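Local coordinates for protein NH(3)-dependent NAD(+) synthetase (Francisella tularensis subsp. holarctica LVS, PDB 3FIU) that belongs to the NAD synthase family of nucleotide-binding alpha/beta proteins and is seen here holding adenosine monophosphate, pyrophosphate and magnesium, at residues I34-G39 against T56-L61; G38-A43 against K185-K190; P62-Q67 against S89-Y94. All coordinates share one frame; numbering follows the deposited sequence.

Interaction 1: I34-G39 against T56-L61; sequences IGLSGG and TTALIL. With AMP (adenosine monophosphate), chain G; POP (pyrophosphate 2-), chain H.
Ile34 and Leu59 meet through their backbones, Leu59 N giving its hydrogen to Ile34 O at 2.9 Å. The same residue of the first strand donates in turn, from Ile34 N to Thr57 O, and the ladder closes where Leu36 N donates to Leu59 O at 2.9 Å. A CA-H...O contact from Ala58 CA supplements the bond at Ile34 O, and one from Gly35 CA does so at Leu59 O. Leu36 CD1 lies 3.9 Å from Ala58 CB, with helices 40-51 and 68-81 packed against Leu36. This is the strand pairing of a right-handed beta-alpha-beta unit, strand 31-35, helix 40-51 and strand 56-60, in the parallel sheet of a HUP-clan nucleotide-binding domain. Polar backbone groups left over by this ladder serve the ligands. Gly35 O accepts from O2' of adenosine monophosphate at 2.6 Å, and Leu61 N donates to the adenine N1 at 2.9 Å. Leu61 O is taken by Arg124, and Thr57 OG1 by Tyr131. Ser37, its OG held between the backbone N and the carbonyl carbon (chi1 62°), accepts from Gly39 N at 3.0 Å in an ST turn; the same hydroxyl donates to O3 of pyrophosphate across 2.5 Å and is also hydrogen-bonded to Ser42 OG.

Interaction 2: G38-A43 against K185-K190; sequences GGIDSA and KNILDK. With MG (magnesium ion), chain E; POP (pyrophosphate 2-), chain H; AMP (adenosine monophosphate), chain G.
Ile187 lays its two branches over the backbone that leads into helix 40-51: CG1 sits 3.4 Å from Gly38 O, while CG2 rests against Gly39 and the start of the helix, 3.9 Å from Ala43 CB. With CG2 anti to the backbone N and CG1 beside that nitrogen (chi1 -64°), the branches divide between the glycine loop and the first turn. Ile40 extends the apolar patch; its CD1 meets Leu188 CD2 at 3.8 Å and also reaches Ile187 CG2, the side chains crossing at a slant. Lys190 comes to the same loop from the end of helix 185-189. Its chain bends at chi3 (64°) and brings NZ to Gly38 O at 2.8 Å, approaching from over the face of the carbonyl, 52° off its plane. That ammonium group also forms salt bridges with Asp70 and Asp73, so one lysine ties the loop to helix 68-81.

Ser37 to Ser42, with the sequence SGGIDS, form the glycine-rich PP-loop of this family. On its other side, Ser42 N donates to O1 of pyrophosphate at 2.8 Å, and Ser42 OG gives that oxygen a second bond. Asp41 OD2 binds magnesium at 2.1 Å, alongside Glu147, a water and oxygens of both ligands; Asp41 OD1 is engaged by Lys171 and Asn144. Pyrophosphate lies directly against Gly39. The chemistry is thus divided between two sides of one short loop: nonpolar carbons and a lysine back it, while a backbone amide, a hydroxyl and a metal-bound carboxylate face the anion, which the helix N terminus probably helps to stabilise.

Interaction 3: P62-Q67 against S89-Y94; sequences PSDNNQ and SIQPAY. With AMP (adenosine monophosphate), chain G.
Pro62 and Ile90 are tied by one backbone bond, Ile90 N to Pro62 O at 2.9 Å, just before the chain enters helix 91-100. Ser89 OG caps that entry by accepting from Gln91 N. The side chain of Gln91 then reaches back to the loop: CG is anti to the backbone N and the chain bends at chi2, bringing OE1 to Asp64 N at 2.8 Å. The bond is nearly straight at the hydrogen (177°), although the donor stands above the plane of the amide, 41° out of it. Asp64 lays its carboxylate over this amide, the two planes 14° apart in a stack, with OD2 3.3 Å from Gln91 CG. Alongside, Ser63 CB packs on Ile90 CG1 at 3.8 Å. The type I turn from Ser63 to Asn66 leads toward helix 68-81, and Asn66 belongs to the pocket of adenosine monophosphate, near its N6. One water bridges Asp64 OD1 and Ser89 OG, with a weak bond to Pro62 O. The side-chain carbonyl of Gln91 thus satisfies Asp64 N and probably helps hold a turn that ends beside the adenine.

From the N terminus, strand 31-35 runs into the glycine loop and helix 40-51, and interaction 1 closes this short crossover when strand 56-60 pairs with the first strand. Interaction 3 follows in series: the loop after strand 56-60 meets the start of helix 91-100, enclosing helix 68-81 and strand 84-87. Interaction 2 makes the long closure, from the glycine loop to helix 185-189, and interaction 3 falls wholly within its span. Interactions 1 and 2 share Gly38 and Gly39 and touch through Ser37 and Ser42; Leu61 packs on Ile90 between interactions 1 and 3. All three border adenosine monophosphate, while pyrophosphate touches the first two.

Interaction 1: I34-G39 against T56-L61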
loop_
_atom_site.group_PDB
_atom_site.type_symbol
_atom_site.label_atom_id
_atom_site.label_comp_id
_atom_site.label_asym_id
_atom_site.label_seq_id
_atom_site.Cartn_x
_atom_site.Cartn_y
_atom_site.Cartn_z
ATOM N N ILE A 34 14.903 5.156 -2.537
ATOM C CA ILE A 34 14.220 6.197 -1.781
ATOM C C ILE A 34 13.722 7.269 -2.742
ATOM O O ILE A 34 14.405 7.573 -3.713
ATOM C CB ILE A 34 15.137 6.792 -0.702
ATOM C CG1 ILE A 34 14.339 7.768 0.175
ATOM C CG2 ILE A 34 16.324 7.532 -1.331
ATOM C CD1 ILE A 34 14.967 8.007 1.511
ATOM N N GLY A 35 12.505 7.772 -2.514
ATOM C CA GLY A 35 12.007 8.920 -3.281
ATOM C C GLY A 35 12.495 10.226 -2.652
ATOM O O GLY A 35 12.298 10.457 -1.442
ATOM N N LEU A 36 13.152 11.068 -3.452
ATOM C CA LEU A 36 13.675 12.352 -2.958
ATOM C C LEU A 36 12.842 13.521 -3.431
ATOM O O LEU A 36 12.807 13.835 -4.628
ATOM C CB LEU A 36 15.134 12.571 -3.394
ATOM C CG LEU A 36 16.329 12.015 -2.654
ATOM C CD1 LEU A 36 17.553 12.690 -3.257
ATOM C CD2 LEU A 36 16.287 12.307 -1.169
ATOM N N SER A 37 12.173 14.171 -2.483
ATOM C CA SER A 37 11.257 15.258 -2.780
ATOM C C SER A 37 11.949 16.628 -2.765
ATOM O O SER A 37 11.390 17.597 -3.231
ATOM C CB SER A 37 10.170 15.278 -1.725
ATOM O OG SER A 37 10.772 15.511 -0.459
ATOM N N GLY A 38 13.146 16.705 -2.208
ATOM C CA GLY A 38 13.830 17.987 -2.003
ATOM C C GLY A 38 13.541 18.486 -0.593
ATOM O O GLY A 38 14.099 19.521 -0.171
ATOM N N GLY A 39 12.717 17.726 0.136
ATOM C CA GLY A 39 12.447 18.000 1.584
ATOM C C GLY A 39 13.474 17.375 2.525
ATOM O O GLY A 39 14.298 16.558 2.127
ATOM N N THR A 56 22.533 2.424 -3.110
ATOM C CA THR A 56 21.430 3.300 -2.703
ATOM C C THR A 56 21.038 4.091 -3.948
ATOM O O THR A 56 21.882 4.743 -4.534
ATOM C CB THR A 56 21.857 4.297 -1.587
ATOM O OG1 THR A 56 22.154 3.583 -0.375
ATOM C CG2 THR A 56 20.719 5.318 -1.282
ATOM N N THR A 57 19.773 4.038 -4.336
ATOM C CA THR A 57 19.330 4.800 -5.527
ATOM C C THR A 57 18.239 5.750 -5.117
ATOM O O THR A 57 17.351 5.369 -4.330
ATOM C CB THR A 57 18.777 3.809 -6.585
ATOM O OG1 THR A 57 19.840 2.952 -7.004
ATOM C CG2 THR A 57 18.163 4.526 -7.843
ATOM N N ALA A 58 18.258 6.959 -5.697
ATOM C CA ALA A 58 17.192 7.933 -5.474
ATOM C C ALA A 58 16.314 8.115 -6.701
ATOM O O ALA A 58 16.816 8.225 -7.816
ATOM C CB ALA A 58 17.770 9.284 -5.059
ATOM N N LEU A 59 15.000 8.169 -6.491
ATOM C CA LEU A 59 14.103 8.528 -7.555
ATOM C C LEU A 59 13.565 9.933 -7.293
ATOM O O LEU A 59 13.089 10.224 -6.213
ATOM C CB LEU A 59 12.944 7.520 -7.669
ATOM C CG LEU A 59 13.318 6.057 -7.854
ATOM C CD1 LEU A 59 12.030 5.248 -8.174
ATOM C CD2 LEU A 59 14.371 5.924 -8.972
ATOM N N ILE A 60 13.658 10.794 -8.298
ATOM C CA ILE A 60 12.951 12.068 -8.277
ATOM C C ILE A 60 11.741 11.958 -9.176
ATOM O O ILE A 60 11.855 11.635 -10.362
ATOM C CB ILE A 60 13.856 13.217 -8.708
ATOM C CG1 ILE A 60 15.088 13.286 -7.804
ATOM C CG2 ILE A 60 13.062 14.596 -8.766
ATOM C CD1 ILE A 60 16.099 14.341 -8.259
ATOM N N LEU A 61 10.570 12.261 -8.613
ATOM C CA LEU A 61 9.305 11.895 -9.251
ATOM C C LEU A 61 8.339 13.069 -9.283
ATOM O O LEU A 61 7.258 13.024 -8.654
ATOM C CB LEU A 61 8.680 10.676 -8.520
ATOM C CG LEU A 61 9.606 9.464 -8.510
ATOM C CD1 LEU A 61 9.104 8.345 -7.559
ATOM C CD2 LEU A 61 9.674 8.950 -9.951
HETATM P P AMP G . 5.897 14.743 2.322
HETATM O O1P AMP G . 6.143 14.324 3.761
HETATM O O2P AMP G . 4.441 14.503 1.891
HETATM O O3P AMP G . 6.429 16.053 1.860
HETATM O "O5'" AMP G . 6.641 13.626 1.402
HETATM C "C5'" AMP G . 6.564 12.237 1.787
HETATM C "C4'" AMP G . 7.581 11.463 0.968
HETATM O "O4'" AMP G . 7.120 11.251 -0.373
HETATM C "C3'" AMP G . 8.899 12.201 0.779
HETATM O "O3'" AMP G . 9.690 12.033 1.948
HETATM C "C2'" AMP G . 9.484 11.483 -0.434
HETATM O "O2'" AMP G . 10.158 10.265 -0.050
HETATM C "C1'" AMP G . 8.237 11.166 -1.264
HETATM N N9 AMP G . 8.061 12.229 -2.281
HETATM C C8 AMP G . 7.227 13.302 -2.219
HETATM N N7 AMP G . 7.341 14.077 -3.329
HETATM C C5 AMP G . 8.293 13.502 -4.103
HETATM C C6 AMP G . 8.885 13.796 -5.421
HETATM N N6 AMP G . 8.524 14.906 -6.106
HETATM N N1 AMP G . 9.808 12.920 -5.859
HETATM C C2 AMP G . 10.207 11.823 -5.183
HETATM N N3 AMP G . 9.696 11.469 -3.971
HETATM C C4 AMP G . 8.748 12.280 -3.421
HETATM P P1 POP H . 10.049 15.369 2.756
HETATM O O1 POP H . 11.443 14.895 2.423
HETATM O O2 POP H . 9.240 14.278 3.398
HETATM O O3 POP H . 9.280 15.921 1.565
HETATM O O POP H . 10.186 16.529 3.883
HETATM P P2 POP H . 8.916 17.330 4.470
HETATM O O4 POP H . 7.994 16.357 5.188
HETATM O O5 POP H . 9.581 18.243 5.460
HETATM O O6 POP H . 8.184 18.132 3.422
#

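Interaction 2: G38-A43 against K185-K190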
loop_
_atom_site.group_PDB
_atom_site.type_symbol
_atom_site.label_atom_id
_atom_site.label_comp_id
_atom_site.label_asym_id
_atom_site.label_seq_id
_atom_site.Cartn_x
_atom_site.Cartn_y
_atom_site.Cartn_z
ATOM N N GLY A 38 13.146 16.705 -2.208
ATOM C CA GLY A 38 13.830 17.987 -2.003
ATOM C C GLY A 38 13.541 18.486 -0.593
ATOM O O GLY A 38 14.099 19.521 -0.171
ATOM N N GLY A 39 12.717 17.726 0.136
ATOM C CA GLY A 39 12.447 18.000 1.584
ATOM C C GLY A 39 13.474 17.375 2.525
ATOM O O GLY A 39 14.298 16.558 2.127
ATOM N N ILE A 40 13.394 17.739 3.806
ATOM C CA ILE A 40 14.348 17.281 4.814
ATOM C C ILE A 40 14.244 15.790 5.197
ATOM O O ILE A 40 15.264 15.142 5.437
ATOM C CB ILE A 40 14.206 18.132 6.110
ATOM C CG1 ILE A 40 15.357 17.843 7.064
ATOM C CG2 ILE A 40 12.839 17.850 6.837
ATOM C CD1 ILE A 40 16.664 18.292 6.533
ATOM N N ASP A 41 13.026 15.241 5.270
ATOM C CA ASP A 41 12.846 13.839 5.740
ATOM C C ASP A 41 13.518 12.893 4.767
ATOM O O ASP A 41 14.292 12.020 5.163
ATOM C CB ASP A 41 11.360 13.435 5.859
ATOM C CG ASP A 41 10.575 14.260 6.870
ATOM O OD1 ASP A 41 11.157 14.722 7.877
ATOM O OD2 ASP A 41 9.339 14.422 6.633
ATOM N N SER A 42 13.235 13.074 3.474
ATOM C CA SER A 42 13.832 12.173 2.479
ATOM C C SER A 42 15.319 12.462 2.310
ATOM O O SER A 42 16.101 11.530 2.078
ATOM C CB SER A 42 13.103 12.224 1.132
ATOM O OG SER A 42 13.001 13.573 0.665
ATOM N N ALA A 43 15.717 13.728 2.478
ATOM C CA ALA A 43 17.146 14.064 2.426
ATOM C C ALA A 43 17.942 13.303 3.517
ATOM O O ALA A 43 19.003 12.680 3.254
ATOM C CB ALA A 43 17.350 15.575 2.528
ATOM N N LYS A 185 21.933 23.522 2.615
ATOM C CA LYS A 185 21.275 24.602 3.344
ATOM C C LYS A 185 19.827 24.897 2.955
ATOM O O LYS A 185 18.997 25.103 3.845
ATOM C CB LYS A 185 22.126 25.870 3.220
ATOM C CG LYS A 185 21.537 27.081 3.902
ATOM C CD LYS A 185 22.503 28.269 3.831
ATOM C CE LYS A 185 21.870 29.557 4.384
ATOM N NZ LYS A 185 21.464 29.388 5.824
ATOM N N ASN A 186 19.509 24.976 1.652
ATOM C CA ASN A 186 18.112 25.258 1.273
ATOM C C ASN A 186 17.108 24.219 1.750
ATOM O O ASN A 186 15.953 24.559 2.049
ATOM C CB ASN A 186 17.911 25.478 -0.223
ATOM C CG ASN A 186 16.634 26.230 -0.504
ATOM O OD1 ASN A 186 16.440 27.329 0.005
ATOM N ND2 ASN A 186 15.733 25.630 -1.251
ATOM N N ILE A 187 17.556 22.971 1.838
ATOM C CA ILE A 187 16.702 21.881 2.351
ATOM C C ILE A 187 16.507 22.059 3.860
ATOM O O ILE A 187 15.385 21.927 4.364
ATOM C CB ILE A 187 17.313 20.527 2.018
ATOM C CG1 ILE A 187 17.349 20.365 0.473
ATOM C CG2 ILE A 187 16.527 19.356 2.693
ATOM C CD1 ILE A 187 18.092 19.096 0.018
ATOM N N LEU A 188 17.596 22.384 4.565
ATOM C CA LEU A 188 17.520 22.712 6.000
ATOM C C LEU A 188 16.548 23.857 6.284
ATOM O O LEU A 188 15.835 23.828 7.269
ATOM C CB LEU A 188 18.913 23.061 6.568
ATOM C CG LEU A 188 19.980 21.937 6.624
ATOM C CD1 LEU A 188 21.300 22.440 7.212
ATOM C CD2 LEU A 188 19.485 20.700 7.395
ATOM N N ASP A 189 16.549 24.869 5.423
ATOM C CA ASP A 189 15.862 26.129 5.716
ATOM C C ASP A 189 14.441 26.227 5.193
ATOM O O ASP A 189 13.686 27.101 5.650
ATOM C CB ASP A 189 16.667 27.323 5.166
ATOM C CG ASP A 189 17.996 27.512 5.872
ATOM O OD1 ASP A 189 18.269 26.819 6.874
ATOM O OD2 ASP A 189 18.798 28.349 5.404
ATOM N N LYS A 190 14.082 25.380 4.227
ATOM C CA LYS A 190 12.787 25.506 3.553
ATOM C C LYS A 190 11.650 25.037 4.452
ATOM O O LYS A 190 11.870 24.279 5.386
ATOM C CB LYS A 190 12.745 24.799 2.189
ATOM C CG LYS A 190 12.729 23.284 2.218
ATOM C CD LYS A 190 12.410 22.653 0.793
ATOM C CE LYS A 190 13.485 22.962 -0.248
ATOM N NZ LYS A 190 13.510 21.994 -1.404
HETATM MG MG MG E . 7.940 14.342 5.045
HETATM P P1 POP H . 10.049 15.369 2.756
HETATM O O1 POP H . 11.443 14.895 2.423
HETATM O O2 POP H . 9.240 14.278 3.398
HETATM O O3 POP H . 9.280 15.921 1.565
HETATM O O POP H . 10.186 16.529 3.883
HETATM P P2 POP H . 8.916 17.330 4.470
HETATM O O4 POP H . 7.994 16.357 5.188
HETATM O O5 POP H . 9.581 18.243 5.460
HETATM O O6 POP H . 8.184 18.132 3.422
HETATM P P AMP G . 5.897 14.743 2.322
HETATM O O1P AMP G . 6.143 14.324 3.761
HETATM O O2P AMP G . 4.441 14.503 1.891
HETATM O O3P AMP G . 6.429 16.053 1.860
HETATM O "O5'" AMP G . 6.641 13.626 1.402
HETATM C "C5'" AMP G . 6.564 12.237 1.787
HETATM C "C4'" AMP G . 7.581 11.463 0.968
HETATM O "O4'" AMP G . 7.120 11.251 -0.373
HETATM C "C3'" AMP G . 8.899 12.201 0.779
HETATM O "O3'" AMP G . 9.690 12.033 1.948
HETATM C "C2'" AMP G . 9.484 11.483 -0.434
HETATM O "O2'" AMP G . 10.158 10.265 -0.050
HETATM C "C1'" AMP G . 8.237 11.166 -1.264
HETATM N N9 AMP G . 8.061 12.229 -2.281
HETATM C C8 AMP G . 7.227 13.302 -2.219
HETATM N N7 AMP G . 7.341 14.077 -3.329
HETATM C C5 AMP G . 8.293 13.502 -4.103
HETATM C C6 AMP G . 8.885 13.796 -5.421
HETATM N N6 AMP G . 8.524 14.906 -6.106
HETATM N N1 AMP G . 9.808 12.920 -5.859
HETATM C C2 AMP G . 10.207 11.823 -5.183
HETATM N N3 AMP G . 9.696 11.469 -3.971
HETATM C C4 AMP G . 8.748 12.280 -3.421
HETATM O O HOH W 1 7.986 12.103 5.180
#

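Interaction 3: P62-Q67 against S89-Y94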
loop_
_atom_site.group_PDB
_atom_site.type_symbol
_atom_site.label_atom_id
_atom_site.label_comp_id
_atom_site.label_asym_id
_atom_site.label_seq_id
_atom_site.Cartn_x
_atom_site.Cartn_y
_atom_site.Cartn_z
ATOM N N PRO A 62 8.706 14.128 -10.026
ATOM C CA PRO A 62 7.836 15.304 -10.033
ATOM C C PRO A 62 6.512 15.125 -10.779
ATOM O O PRO A 62 6.432 14.409 -11.785
ATOM C CB PRO A 62 8.698 16.365 -10.719
ATOM C CG PRO A 62 9.678 15.609 -11.540
ATOM C CD PRO A 62 9.910 14.308 -10.870
ATOM N N SER A 63 5.476 15.801 -10.302
ATOM C CA SER A 63 4.288 16.019 -11.116
ATOM C C SER A 63 4.296 17.494 -11.519
ATOM O O SER A 63 5.144 18.252 -11.072
ATOM C CB SER A 63 3.038 15.705 -10.318
ATOM O OG SER A 63 2.899 16.655 -9.255
ATOM N N ASP A 64 3.362 17.916 -12.357
ATOM C CA ASP A 64 3.343 19.324 -12.739
ATOM C C ASP A 64 3.053 20.239 -11.551
ATOM O O ASP A 64 3.371 21.407 -11.614
ATOM C CB ASP A 64 2.368 19.560 -13.891
ATOM C CG ASP A 64 2.882 18.980 -15.203
ATOM O OD1 ASP A 64 4.059 18.535 -15.265
ATOM O OD2 ASP A 64 2.107 18.971 -16.172
ATOM N N ASN A 65 2.489 19.709 -10.461
ATOM C CA ASN A 65 2.217 20.510 -9.245
ATOM C C ASN A 65 3.469 20.900 -8.467
ATOM O O ASN A 65 3.463 21.891 -7.706
ATOM C CB ASN A 65 1.279 19.771 -8.285
ATOM C CG ASN A 65 -0.040 19.393 -8.931
ATOM O OD1 ASN A 65 -1.057 20.078 -8.751
ATOM N ND2 ASN A 65 -0.032 18.298 -9.693
ATOM N N ASN A 66 4.531 20.116 -8.641
ATOM C CA ASN A 66 5.776 20.297 -7.876
ATOM C C ASN A 66 6.577 21.508 -8.341
ATOM O O ASN A 66 6.518 21.902 -9.507
ATOM C CB ASN A 66 6.664 19.045 -7.937
ATOM C CG ASN A 66 6.109 17.884 -7.117
ATOM O OD1 ASN A 66 6.149 17.887 -5.890
ATOM N ND2 ASN A 66 5.603 16.892 -7.791
ATOM N N GLN A 67 7.330 22.077 -7.409
ATOM C CA GLN A 67 8.134 23.254 -7.681
ATOM C C GLN A 67 9.497 22.844 -8.211
ATOM O O GLN A 67 10.168 21.980 -7.646
ATOM C CB GLN A 67 8.306 24.099 -6.417
ATOM C CG GLN A 67 7.033 24.743 -5.895
ATOM C CD GLN A 67 6.362 25.618 -6.934
ATOM O OE1 GLN A 67 6.913 26.640 -7.357
ATOM N NE2 GLN A 67 5.167 25.217 -7.360
ATOM N N SER A 89 9.134 12.194 -14.666
ATOM C CA SER A 89 7.845 12.863 -14.473
ATOM C C SER A 89 6.750 11.815 -14.320
ATOM O O SER A 89 6.645 10.889 -15.135
ATOM C CB SER A 89 7.480 13.764 -15.639
ATOM O OG SER A 89 6.219 14.387 -15.394
ATOM N N ILE A 90 5.915 11.988 -13.289
ATOM C CA ILE A 90 4.795 11.089 -13.076
ATOM C C ILE A 90 3.572 11.629 -13.774
ATOM O O ILE A 90 2.487 11.023 -13.710
ATOM C CB ILE A 90 4.523 10.820 -11.540
ATOM C CG1 ILE A 90 3.968 12.083 -10.845
ATOM C CG2 ILE A 90 5.797 10.329 -10.882
ATOM C CD1 ILE A 90 3.366 11.824 -9.470
ATOM N N GLN A 91 3.728 12.760 -14.463
ATOM C CA GLN A 91 2.559 13.418 -15.046
ATOM C C GLN A 91 1.806 12.572 -16.103
ATOM O O GLN A 91 0.576 12.513 -16.070
ATOM C CB GLN A 91 2.887 14.855 -15.548
ATOM C CG GLN A 91 1.645 15.761 -15.799
ATOM C CD GLN A 91 0.897 16.083 -14.513
ATOM O OE1 GLN A 91 1.500 16.161 -13.444
ATOM N NE2 GLN A 91 -0.428 16.240 -14.605
ATOM N N PRO A 92 2.527 11.949 -17.067
ATOM C CA PRO A 92 1.823 11.081 -18.050
ATOM C C PRO A 92 0.990 9.970 -17.416
ATOM O O PRO A 92 -0.181 9.763 -17.781
ATOM C CB PRO A 92 2.974 10.458 -18.871
ATOM C CG PRO A 92 4.063 11.462 -18.770
ATOM C CD PRO A 92 3.964 12.072 -17.380
ATOM N N ALA A 93 1.595 9.245 -16.486
ATOM C CA ALA A 93 0.894 8.187 -15.776
ATOM C C ALA A 93 -0.267 8.754 -14.948
ATOM O O ALA A 93 -1.395 8.188 -14.949
ATOM C CB ALA A 93 1.865 7.431 -14.906
ATOM N N TYR A 94 -0.020 9.882 -14.280
ATOM C CA TYR A 94 -1.073 10.480 -13.439
ATOM C C TYR A 94 -2.281 10.919 -14.320
ATOM O O TYR A 94 -3.437 10.664 -13.983
ATOM C CB TYR A 94 -0.539 11.646 -12.551
ATOM C CG TYR A 94 -1.680 12.342 -11.876
ATOM C CD1 TYR A 94 -2.145 13.582 -12.337
ATOM C CD2 TYR A 94 -2.391 11.707 -10.857
ATOM C CE1 TYR A 94 -3.260 14.175 -11.756
ATOM C CE2 TYR A 94 -3.501 12.294 -10.280
ATOM C CZ TYR A 94 -3.928 13.527 -10.733
ATOM O OH TYR A 94 -5.044 14.090 -10.133
HETATM P P AMP G . 5.897 14.743 2.322
HETATM O O1P AMP G . 6.143 14.324 3.761
HETATM O O2P AMP G . 4.441 14.503 1.891
HETATM O O3P AMP G . 6.429 16.053 1.860
HETATM O "O5'" AMP G . 6.641 13.626 1.402
HETATM C "C5'" AMP G . 6.564 12.237 1.787
HETATM C "C4'" AMP G . 7.581 11.463 0.968
HETATM O "O4'" AMP G . 7.120 11.251 -0.373
HETATM C "C3'" AMP G . 8.899 12.201 0.779
HETATM O "O3'" AMP G . 9.690 12.033 1.948
HETATM C "C2'" AMP G . 9.484 11.483 -0.434
HETATM O "O2'" AMP G . 10.158 10.265 -0.050
HETATM C "C1'" AMP G . 8.237 11.166 -1.264
HETATM N N9 AMP G . 8.061 12.229 -2.281
HETATM C C8 AMP G . 7.227 13.302 -2.219
HETATM N N7 AMP G . 7.341 14.077 -3.329
HETATM C C5 AMP G . 8.293 13.502 -4.103
HETATM C C6 AMP G . 8.885 13.796 -5.421
HETATM N N6 AMP G . 8.524 14.906 -6.106
HETATM N N1 AMP G . 9.808 12.920 -5.859
HETATM C C2 AMP G . 10.207 11.823 -5.183
HETATM N N3 AMP G . 9.696 11.469 -3.971
HETATM C C4 AMP G . 8.748 12.280 -3.421
HETATM O O HOH W 2 6.416 16.786 -13.850
#